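PDB 1VJX: putative ferritin-like diiron-carboxylate protein TM1526 from Thermotoga maritima, which is of uncharacterised function but, as a rubrerythrin-family member of the ferritin-like class, probably binds two iron ions in a four-helix bundle and may act as an oxidoreductase. Local coordinates for residues 31-36 / 53-58; 46-51 / 102-107; 86-91 / 109-114. All coordinates share one frame; numbering follows the deposited sequence. Where two conformers were deposited one is given.

Interaction 1. Residues 31-36 / 53-58; sequences RFYREL and DQERIH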
loop_
_atom_site.group_PDB
_atom_site.type_symbol
_atom_site.label_atom_id
_atom_site.label_comp_id
_atom_site.label_asym_id
_atom_site.label_seq_id
_atom_site.Cartn_x
_atom_site.Cartn_y
_atom_site.Cartn_z
ATOM N N ARG A 31 -4.365 6.941 -5.151
ATOM C CA ARG A 31 -5.005 8.241 -5.054
ATOM C C ARG A 31 -4.162 9.286 -4.352
ATOM O O ARG A 31 -4.070 10.421 -4.784
ATOM C CB ARG A 31 -6.308 8.120 -4.280
ATOM C CG ARG A 31 -7.501 8.053 -5.148
ATOM C CD ARG A 31 -8.796 8.180 -4.378
ATOM N NE ARG A 31 -8.892 9.520 -3.781
ATOM C CZ ARG A 31 -8.936 9.802 -2.469
ATOM N NH1 ARG A 31 -8.929 8.833 -1.547
ATOM N NH2 ARG A 31 -9.007 11.082 -2.078
ATOM N N PHE A 32 -3.641 8.898 -3.203
ATOM C CA PHE A 32 -2.696 9.710 -2.436
ATOM C C PHE A 32 -1.576 10.216 -3.361
ATOM O O PHE A 32 -1.435 11.423 -3.558
ATOM C CB PHE A 32 -2.152 8.862 -1.299
ATOM C CG PHE A 32 -1.277 9.596 -0.322
ATOM C CD1 PHE A 32 -1.760 10.679 0.397
ATOM C CD2 PHE A 32 0.009 9.145 -0.069
ATOM C CE1 PHE A 32 -0.937 11.331 1.324
ATOM C CE2 PHE A 32 0.821 9.780 0.850
ATOM C CZ PHE A 32 0.353 10.872 1.546
ATOM N N TYR A 33 -0.839 9.291 -3.980
ATOM C CA TYR A 33 0.355 9.658 -4.757
ATOM C C TYR A 33 0.003 10.512 -5.986
ATOM O O TYR A 33 0.749 11.443 -6.335
ATOM C CB TYR A 33 1.194 8.426 -5.136
ATOM C CG TYR A 33 1.823 7.687 -3.960
ATOM C CD1 TYR A 33 2.559 8.365 -2.989
ATOM C CD2 TYR A 33 1.722 6.298 -3.851
ATOM C CE1 TYR A 33 3.143 7.689 -1.928
ATOM C CE2 TYR A 33 2.302 5.606 -2.802
ATOM C CZ TYR A 33 3.011 6.299 -1.835
ATOM O OH TYR A 33 3.599 5.610 -0.785
ATOM N N ARG A 34 -1.135 10.220 -6.602
ATOM C CA ARG A 34 -1.578 10.969 -7.760
ATOM C C ARG A 34 -1.997 12.395 -7.338
ATOM O O ARG A 34 -1.616 13.367 -7.984
ATOM C CB ARG A 34 -2.710 10.224 -8.493
ATOM C CG ARG A 34 -2.739 10.493 -9.984
ATOM C CD ARG A 34 -3.864 9.806 -10.732
ATOM N NE ARG A 34 -3.659 8.368 -10.944
ATOM C CZ ARG A 34 -2.834 7.842 -11.838
ATOM N NH1 ARG A 34 -2.064 8.631 -12.593
ATOM N NH2 ARG A 34 -2.754 6.520 -11.963
ATOM N N GLU A 35 -2.759 12.501 -6.249
ATOM C CA GLU A 35 -3.115 13.794 -5.649
ATOM C C GLU A 35 -1.881 14.564 -5.133
ATOM O O GLU A 35 -1.814 15.780 -5.280
ATOM C CB GLU A 35 -4.139 13.616 -4.513
ATOM C CG GLU A 35 -5.563 13.306 -5.004
ATOM C CD GLU A 35 -6.552 12.875 -3.901
ATOM O OE1 GLU A 35 -6.302 11.874 -3.182
ATOM O OE2 GLU A 35 -7.603 13.526 -3.765
ATOM N N LEU A 36 -0.911 13.868 -4.538
ATOM C CA LEU A 36 0.313 14.528 -4.079
ATOM C C LEU A 36 1.062 15.167 -5.240
ATOM O O LEU A 36 1.706 16.226 -5.075
ATOM C CB LEU A 36 1.261 13.551 -3.379
ATOM C CG LEU A 36 1.006 13.090 -1.943
ATOM C CD1 LEU A 36 2.192 12.239 -1.526
ATOM C CD2 LEU A 36 0.832 14.247 -0.978
ATOM N N ASP A 53 0.832 4.722 -10.384
ATOM C CA ASP A 53 0.596 3.685 -11.383
ATOM C C ASP A 53 0.979 2.326 -10.832
ATOM O O ASP A 53 0.300 1.351 -11.072
ATOM C CB ASP A 53 1.410 3.956 -12.649
ATOM C CG ASP A 53 0.764 3.362 -13.924
ATOM O OD1 ASP A 53 -0.372 3.786 -14.304
ATOM O OD2 ASP A 53 1.326 2.475 -14.617
ATOM N N GLN A 54 2.084 2.260 -10.091
ATOM C CA GLN A 54 2.512 0.996 -9.473
ATOM C C GLN A 54 1.493 0.469 -8.487
ATOM O O GLN A 54 1.168 -0.727 -8.497
ATOM C CB GLN A 54 3.887 1.174 -8.791
ATOM C CG GLN A 54 4.994 1.317 -9.828
ATOM C CD GLN A 54 6.294 1.856 -9.289
ATOM O OE1 GLN A 54 6.598 1.722 -8.100
ATOM N NE2 GLN A 54 7.080 2.452 -10.164
ATOM N N GLU A 55 1.005 1.364 -7.623
ATOM C CA GLU A 55 -0.052 1.024 -6.657
ATOM C C GLU A 55 -1.320 0.535 -7.348
ATOM O O GLU A 55 -1.965 -0.406 -6.875
ATOM C CB GLU A 55 -0.425 2.219 -5.797
ATOM C CG GLU A 55 0.658 2.747 -4.896
ATOM C CD GLU A 55 1.028 1.804 -3.769
ATOM O OE1 GLU A 55 1.906 0.950 -3.989
ATOM O OE2 GLU A 55 0.463 1.946 -2.659
ATOM N N ARG A 56 -1.684 1.207 -8.435
ATOM C CA ARG A 56 -2.776 0.784 -9.324
ATOM C C ARG A 56 -2.664 -0.701 -9.696
ATOM O O ARG A 56 -3.549 -1.522 -9.356
ATOM C CB ARG A 56 -2.774 1.635 -10.589
ATOM C CG ARG A 56 -3.977 1.411 -11.519
ATOM C CD ARG A 56 -3.861 2.147 -12.869
ATOM N NE ARG A 56 -2.596 1.833 -13.535
ATOM C CZ ARG A 56 -2.375 0.752 -14.288
ATOM N NH1 ARG A 56 -3.335 -0.139 -14.517
ATOM N NH2 ARG A 56 -1.182 0.561 -14.840
ATOM N N ILE A 57 -1.558 -1.049 -10.355
ATOM C CA ILE A 57 -1.300 -2.421 -10.805
ATOM C C ILE A 57 -1.409 -3.441 -9.681
ATOM O O ILE A 57 -1.963 -4.519 -9.868
ATOM C CB ILE A 57 0.079 -2.493 -11.500
ATOM C CG1 ILE A 57 -0.014 -1.868 -12.887
ATOM C CG2 ILE A 57 0.598 -3.947 -11.613
ATOM C CD1 ILE A 57 1.359 -1.554 -13.480
ATOM N N HIS A 58 -0.889 -3.077 -8.514
ATOM C CA HIS A 58 -0.967 -3.892 -7.308
ATOM C C HIS A 58 -2.382 -4.175 -6.890
ATOM O O HIS A 58 -2.680 -5.314 -6.541
ATOM C CB HIS A 58 -0.262 -3.202 -6.150
ATOM C CG HIS A 58 1.224 -3.177 -6.290
ATOM N ND1 HIS A 58 2.026 -2.325 -5.568
ATOM C CD2 HIS A 58 2.049 -3.911 -7.072
ATOM C CE1 HIS A 58 3.283 -2.533 -5.907
ATOM N NE2 HIS A 58 3.318 -3.485 -6.823
#
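Tyr33 lays one edge of its ring against the side chain of Glu55, linking helix 15-36 to helix 43-68. Both CD2 and CE2 of Tyr33 stand 3.9 Å from Glu55 CG, which lies near the ring plane, so the methylene comes closest to the ring edge, with the carboxylate only slightly farther off. The Glu55 chain bends at its second torsion (chi2 -68°), and this fold keeps the acid close: Glu55 OE2 ends 4.1 Å from Tyr33 CE2, the carboxylate turned 69° from the ring.

Nearer the surface, Asp53 is engaged within its own helix. Arg56 grips it side-on, NE to Asp53 OD1 at 3.1 Å and NH2 to Asp53 OD2 at 3.2 Å, both approaching from above the carboxylate plane. In the conformer given, Arg34 NH2 lies 4.3 Å from Asp53 OD1, beyond salt-bridge distance; with a second conformer present, its electrostatic share is doubtful.

Glu55 and His58 form an ExxH pair, the signature of ferritin-like diiron sites, and Glu26, Glu142 and His145 gather beside them. Replacing Glu55 by alanine removes CG and the carboxylate, which would probably leave a gap beside the Tyr33 edge and one ligand fewer for any metal held here. Between Tyr33 and Glu55 the closest approach is carbon to carbon, while the Glu55 oxygens lie among other acids, an environment consistent with metal binding.

Interaction 2. Residues 46-51 / 102-107; sequences KTFLEL and KEVLDI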
loop_
_atom_site.group_PDB
_atom_site.type_symbol
_atom_site.label_atom_id
_atom_site.label_comp_id
_atom_site.label_asym_id
_atom_site.label_seq_id
_atom_site.Cartn_x
_atom_site.Cartn_y
_atom_site.Cartn_z
ATOM N N LYS A 46 6.888 13.347 -11.276
ATOM C CA LYS A 46 7.029 12.120 -12.054
ATOM C C LYS A 46 7.110 10.905 -11.116
ATOM O O LYS A 46 6.546 9.859 -11.391
ATOM C CB LYS A 46 8.257 12.245 -12.974
ATOM C CG LYS A 46 8.645 11.030 -13.846
ATOM C CD LYS A 46 10.123 11.180 -14.317
ATOM C CE LYS A 46 10.436 10.427 -15.642
ATOM N NZ LYS A 46 11.856 10.643 -16.122
ATOM N N THR A 47 7.805 11.078 -10.000
ATOM C CA THR A 47 7.970 9.992 -9.051
ATOM C C THR A 47 6.618 9.620 -8.473
ATOM O O THR A 47 6.199 8.475 -8.548
ATOM C CB THR A 47 9.001 10.378 -7.941
ATOM O OG1 THR A 47 10.318 10.038 -8.392
ATOM C CG2 THR A 47 8.834 9.515 -6.689
ATOM N N PHE A 48 5.936 10.598 -7.906
ATOM C CA PHE A 48 4.662 10.350 -7.274
ATOM C C PHE A 48 3.699 9.700 -8.261
ATOM O O PHE A 48 2.886 8.896 -7.879
ATOM C CB PHE A 48 4.064 11.655 -6.731
ATOM C CG PHE A 48 4.701 12.138 -5.476
ATOM C CD1 PHE A 48 4.956 11.272 -4.426
ATOM C CD2 PHE A 48 5.044 13.461 -5.329
ATOM C CE1 PHE A 48 5.564 11.728 -3.257
ATOM C CE2 PHE A 48 5.642 13.912 -4.158
ATOM C CZ PHE A 48 5.892 13.037 -3.124
ATOM N N LEU A 49 3.786 10.061 -9.531
ATOM C CA LEU A 49 2.874 9.495 -10.521
ATOM C C LEU A 49 3.236 8.040 -10.829
ATOM O O LEU A 49 2.346 7.217 -11.047
ATOM C CB LEU A 49 2.834 10.332 -11.801
ATOM C CG LEU A 49 2.067 11.645 -11.684
ATOM C CD1 LEU A 49 2.362 12.574 -12.888
ATOM C CD2 LEU A 49 0.553 11.416 -11.541
ATOM N N GLU A 50 4.535 7.741 -10.866
ATOM C CA GLU A 50 4.993 6.369 -11.046
ATOM C C GLU A 50 4.486 5.524 -9.898
ATOM O O GLU A 50 3.920 4.462 -10.119
ATOM C CB GLU A 50 6.519 6.283 -11.140
ATOM C CG GLU A 50 7.012 6.358 -12.577
ATOM C CD GLU A 50 8.432 6.933 -12.708
ATOM O OE1 GLU A 50 9.228 6.777 -11.734
ATOM O OE2 GLU A 50 8.748 7.531 -13.784
ATOM N N LEU A 51 4.693 6.020 -8.679
ATOM C CA LEU A 51 4.249 5.342 -7.471
ATOM C C LEU A 51 2.759 5.057 -7.546
ATOM O O LEU A 51 2.340 3.967 -7.213
ATOM C CB LEU A 51 4.619 6.152 -6.211
ATOM C CG LEU A 51 6.117 6.303 -5.900
ATOM C CD1 LEU A 51 6.370 7.059 -4.607
ATOM C CD2 LEU A 51 6.765 4.964 -5.798
ATOM N N LYS A 102 8.502 17.485 2.970
ATOM C CA LYS A 102 8.726 16.830 4.261
ATOM C C LYS A 102 7.469 16.301 4.923
ATOM O O LYS A 102 7.424 15.150 5.317
ATOM C CB LYS A 102 9.414 17.803 5.242
ATOM C CG LYS A 102 9.642 17.254 6.669
ATOM C CD LYS A 102 10.565 18.175 7.513
ATOM C CE LYS A 102 11.161 17.470 8.759
ATOM N NZ LYS A 102 10.148 16.681 9.579
ATOM N N GLU A 103 6.473 17.157 5.110
ATOM C CA GLU A 103 5.290 16.739 5.850
ATOM C C GLU A 103 4.514 15.641 5.113
ATOM O O GLU A 103 4.000 14.719 5.701
ATOM C CB GLU A 103 4.409 17.942 6.185
ATOM C CG GLU A 103 3.744 18.656 5.039
ATOM C CD GLU A 103 2.969 19.869 5.552
ATOM O OE1 GLU A 103 2.076 19.651 6.442
ATOM O OE2 GLU A 103 3.252 21.016 5.088
ATOM N N VAL A 104 4.520 15.750 3.803
ATOM C CA VAL A 104 3.881 14.828 2.887
ATOM C C VAL A 104 4.590 13.455 2.893
ATOM O O VAL A 104 3.955 12.390 2.987
ATOM C CB VAL A 104 3.893 15.529 1.476
ATOM C CG1 VAL A 104 4.221 14.597 0.322
ATOM C CG2 VAL A 104 2.594 16.342 1.251
ATOM N N LEU A 105 5.906 13.491 2.778
ATOM C CA LEU A 105 6.716 12.295 2.859
ATOM C C LEU A 105 6.612 11.604 4.222
ATOM O O LEU A 105 6.556 10.370 4.307
ATOM C CB LEU A 105 8.172 12.625 2.528
ATOM C CG LEU A 105 8.498 12.827 1.048
ATOM C CD1 LEU A 105 9.906 12.974 0.877
ATOM C CD2 LEU A 105 8.019 11.657 0.194
ATOM N N ASP A 106 6.559 12.373 5.296
ATOM C CA ASP A 106 6.458 11.769 6.619
ATOM C C ASP A 106 5.230 10.915 6.689
ATOM O O ASP A 106 5.256 9.820 7.208
ATOM C CB ASP A 106 6.430 12.843 7.726
ATOM C CG ASP A 106 7.838 13.401 8.050
ATOM O OD1 ASP A 106 8.838 12.727 7.740
ATOM O OD2 ASP A 106 8.032 14.520 8.591
ATOM N N ILE A 107 4.143 11.438 6.150
ATOM C CA ILE A 107 2.867 10.713 6.116
ATOM C C ILE A 107 2.965 9.457 5.215
ATOM O O ILE A 107 2.568 8.377 5.614
ATOM C CB ILE A 107 1.730 11.668 5.673
ATOM C CG1 ILE A 107 1.542 12.781 6.722
ATOM C CG2 ILE A 107 0.433 10.888 5.475
ATOM C CD1 ILE A 107 0.772 14.013 6.218
#
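In the four-helix bundle of the ferritin-like fold, the second and third long helices, 43-68 and 101-125, lie diagonally across the core and here run in roughly the same sense, as an up-down-down-up topology requires. Here the nearest CA atoms, those of Phe48 and Leu105, are 10.5 Å apart, and the Phe48 ring spans much of that distance.

The far end of the ring does the touching: Phe48 CZ lies 4.1 Å from Val104 CG1 and 4.2 Å from Leu105 CD2, with CE1 of the ring about as near that leucine methyl. The far end of the phenyl group thus abuts two methyls from successive residues. The Leu105 methyl arrives at the ring edge, near its plane, whereas the Val104 methyl approaches obliquely. Val104 aims its side chain at helix 43-68 directly; Leu105 does not aim its CB at that helix, but its branch brings CD2 to the ring, with CG beside the backbone N (chi1 -77°). All three residues are buried, and the contact is purely apolar.

On the outer side of the same turn, Lys102 NZ bonds Asp106 OD2 at 3.2 Å through the syn lone pair, while Asp106 OD1 pairs with Lys153 of helix 129-156.

The other two long helices fill in the flanks. Leu36, from helix 15-36, packs against both Phe48 and Val104, and Met152, from helix 129-156, packs against Leu105 and Thr47, so that residues of all four helices close around this end of the bundle.

Interaction 3. Residues 86-91 / 109-114; sequences VFPDTS and ISVEKD
Pro88 presses on Val111 more tightly than carbon atoms usually pack: both CG and CD of the proline ring come within 3.4 Å of Val111 CG1. The closeness may partly reflect the precision of the model, but it sets the CG-CD side of the pyrrolidine against one valine branch. The other branch serves the preceding residue. Val111 CG2 lies 3.8 Å from both CE2 and CZ of Phe87, meeting the ring obliquely, with the two side chains crossing at about a right angle. CG1 sits anti to the carbonyl carbon (chi1 -48°), and this rotation is what divides the two methyls between Pro88 and Phe87.

Residues 86-91 belong to the long connection that leads to helix 101-125, the crossover between the two helical hairpins of a ferritin-like bundle; here it lies over the groove between helices 15-36 and 101-125. Phe87 turns inward, making an edge-to-face pair with Phe32 and touching Glu28, both of helix 15-36, so its ring bears on two helices at once.

Just beyond the proline, the chain is shaped by an Asx turn. Asp89 OD1 accepts the backbone N of Ser91 at 3.0 Å, nearly along its C-O axis, with an N-H...O angle of 158°. The same oxygen takes a second bond, 3.0 Å long, from Ser91 OG, which meets the syn lone pair of Asp89 OD1.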
loop_
_atom_site.group_PDB
_atom_site.type_symbol
_atom_site.label_atom_id
_atom_site.label_comp_id
_atom_site.label_asym_id
_atom_site.label_seq_id
_atom_site.Cartn_x
_atom_site.Cartn_y
_atom_site.Cartn_z
ATOM N N VAL A 86 -6.304 1.501 8.349
ATOM C CA VAL A 86 -6.841 1.963 7.072
ATOM C C VAL A 86 -6.224 3.316 6.723
ATOM O O VAL A 86 -5.790 4.088 7.607
ATOM C CB VAL A 86 -8.409 2.062 7.036
ATOM C CG1 VAL A 86 -9.059 0.704 7.362
ATOM C CG2 VAL A 86 -8.930 3.166 7.925
ATOM N N PHE A 87 -6.194 3.591 5.425
ATOM C CA PHE A 87 -5.518 4.764 4.915
ATOM C C PHE A 87 -6.124 5.989 5.606
ATOM O O PHE A 87 -7.329 6.040 5.806
ATOM C CB PHE A 87 -5.685 4.874 3.398
ATOM C CG PHE A 87 -4.478 5.431 2.706
ATOM C CD1 PHE A 87 -4.339 6.799 2.527
ATOM C CD2 PHE A 87 -3.507 4.600 2.253
ATOM C CE1 PHE A 87 -3.262 7.308 1.911
ATOM C CE2 PHE A 87 -2.424 5.096 1.620
ATOM C CZ PHE A 87 -2.281 6.471 1.460
ATOM N N PRO A 88 -5.269 6.925 6.040
ATOM C CA PRO A 88 -5.732 8.151 6.648
ATOM C C PRO A 88 -6.598 8.976 5.743
ATOM O O PRO A 88 -6.526 8.894 4.511
ATOM C CB PRO A 88 -4.436 8.922 6.955
ATOM C CG PRO A 88 -3.368 7.982 6.893
ATOM C CD PRO A 88 -3.795 6.823 6.039
ATOM N N ASP A 89 -7.436 9.764 6.389
ATOM C CA ASP A 89 -8.137 10.833 5.728
ATOM C C ASP A 89 -7.103 11.945 5.492
ATOM O O ASP A 89 -6.454 12.432 6.429
ATOM C CB ASP A 89 -9.302 11.339 6.592
ATOM C CG ASP A 89 -10.169 12.341 5.871
ATOM O OD1 ASP A 89 -9.660 13.157 5.093
ATOM O OD2 ASP A 89 -11.392 12.380 6.019
ATOM N N THR A 90 -6.952 12.293 4.219
ATOM C CA THR A 90 -5.972 13.264 3.771
ATOM C C THR A 90 -6.614 14.463 3.073
ATOM O O THR A 90 -5.897 15.341 2.627
ATOM C CB THR A 90 -5.032 12.596 2.780
ATOM O OG1 THR A 90 -5.803 11.957 1.753
ATOM C CG2 THR A 90 -4.236 11.489 3.440
ATOM N N SER A 91 -7.950 14.500 3.005
ATOM C CA SER A 91 -8.678 15.461 2.164
ATOM C C SER A 91 -8.413 16.930 2.512
ATOM O O SER A 91 -8.440 17.787 1.627
ATOM C CB SER A 91 -10.195 15.159 2.194
ATOM O OG SER A 91 -10.767 15.442 3.461
ATOM N N ILE A 109 5.550 7.779 4.362
ATOM C CA ILE A 109 6.484 6.786 4.886
ATOM C C ILE A 109 5.785 5.993 5.971
ATOM O O ILE A 109 5.903 4.774 6.041
ATOM C CB ILE A 109 7.748 7.469 5.374
ATOM C CG1 ILE A 109 8.589 7.876 4.155
ATOM C CG2 ILE A 109 8.540 6.556 6.295
ATOM C CD1 ILE A 109 9.651 8.911 4.428
ATOM N N SER A 110 5.013 6.696 6.778
ATOM C CA SER A 110 4.369 6.082 7.921
ATOM C C SER A 110 3.253 5.136 7.512
ATOM O O SER A 110 3.169 4.064 8.078
ATOM C CB SER A 110 3.853 7.156 8.895
ATOM O OG SER A 110 3.003 6.561 9.852
ATOM N N VAL A 111 2.414 5.516 6.539
ATOM C CA VAL A 111 1.371 4.613 6.072
ATOM C C VAL A 111 1.930 3.493 5.199
ATOM O O VAL A 111 1.384 2.394 5.189
ATOM C CB VAL A 111 0.166 5.303 5.333
ATOM C CG1 VAL A 111 -0.373 6.505 6.118
ATOM C CG2 VAL A 111 0.545 5.709 3.959
ATOM N N GLU A 112 2.990 3.765 4.447
ATOM C CA GLU A 112 3.613 2.718 3.661
ATOM C C GLU A 112 4.134 1.578 4.589
ATOM O O GLU A 112 3.878 0.413 4.363
ATOM C CB GLU A 112 4.752 3.300 2.813
ATOM C CG GLU A 112 5.469 2.284 1.941
ATOM C CD GLU A 112 4.518 1.569 0.987
ATOM O OE1 GLU A 112 3.448 2.130 0.652
ATOM O OE2 GLU A 112 4.850 0.435 0.556
ATOM N N LYS A 113 4.829 1.938 5.648
ATOM C CA LYS A 113 5.242 0.974 6.622
ATOM C C LYS A 113 4.082 0.181 7.217
ATOM O O LYS A 113 4.227 -1.017 7.458
ATOM C CB LYS A 113 6.086 1.671 7.702
ATOM C CG LYS A 113 7.469 2.052 7.155
ATOM C CD LYS A 113 8.540 2.272 8.229
ATOM C CE LYS A 113 8.365 3.553 8.983
ATOM N NZ LYS A 113 9.676 4.098 9.440
ATOM N N ASP A 114 2.923 0.831 7.408
ATOM C CA ASP A 114 1.756 0.179 7.990
ATOM C C ASP A 114 1.203 -0.847 7.003
ATOM O O ASP A 114 0.895 -2.003 7.356
ATOM C CB ASP A 114 0.704 1.210 8.305
ATOM C CG ASP A 114 0.995 2.029 9.565
ATOM O OD1 ASP A 114 1.829 1.667 10.397
ATOM O OD2 ASP A 114 0.318 3.031 9.839
#

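Helix 15-36 ties the three contacts together. Interactions 1 and 2 share helix 43-68 and lie about 10 Å apart, centre to centre; they touch where Tyr33 CB rests 3.3 Å from Phe48 O and where Leu36 CD2 lies 3.5 Å from Val104 CG2. Interaction 3, about 13 Å from interaction 1, joins it through Phe32 CB and Phe87 CZ, 3.7 Å apart. Interactions 2 and 3 occupy adjoining turns of helix 101-125. The probable diiron site falls nearest interaction 1: Glu55 and His58 are likely to belong to it, and Glu112, whose OE1 comes 3.8 Å from Tyr33 OH, probably contributes from helix 101-125, as in relatives.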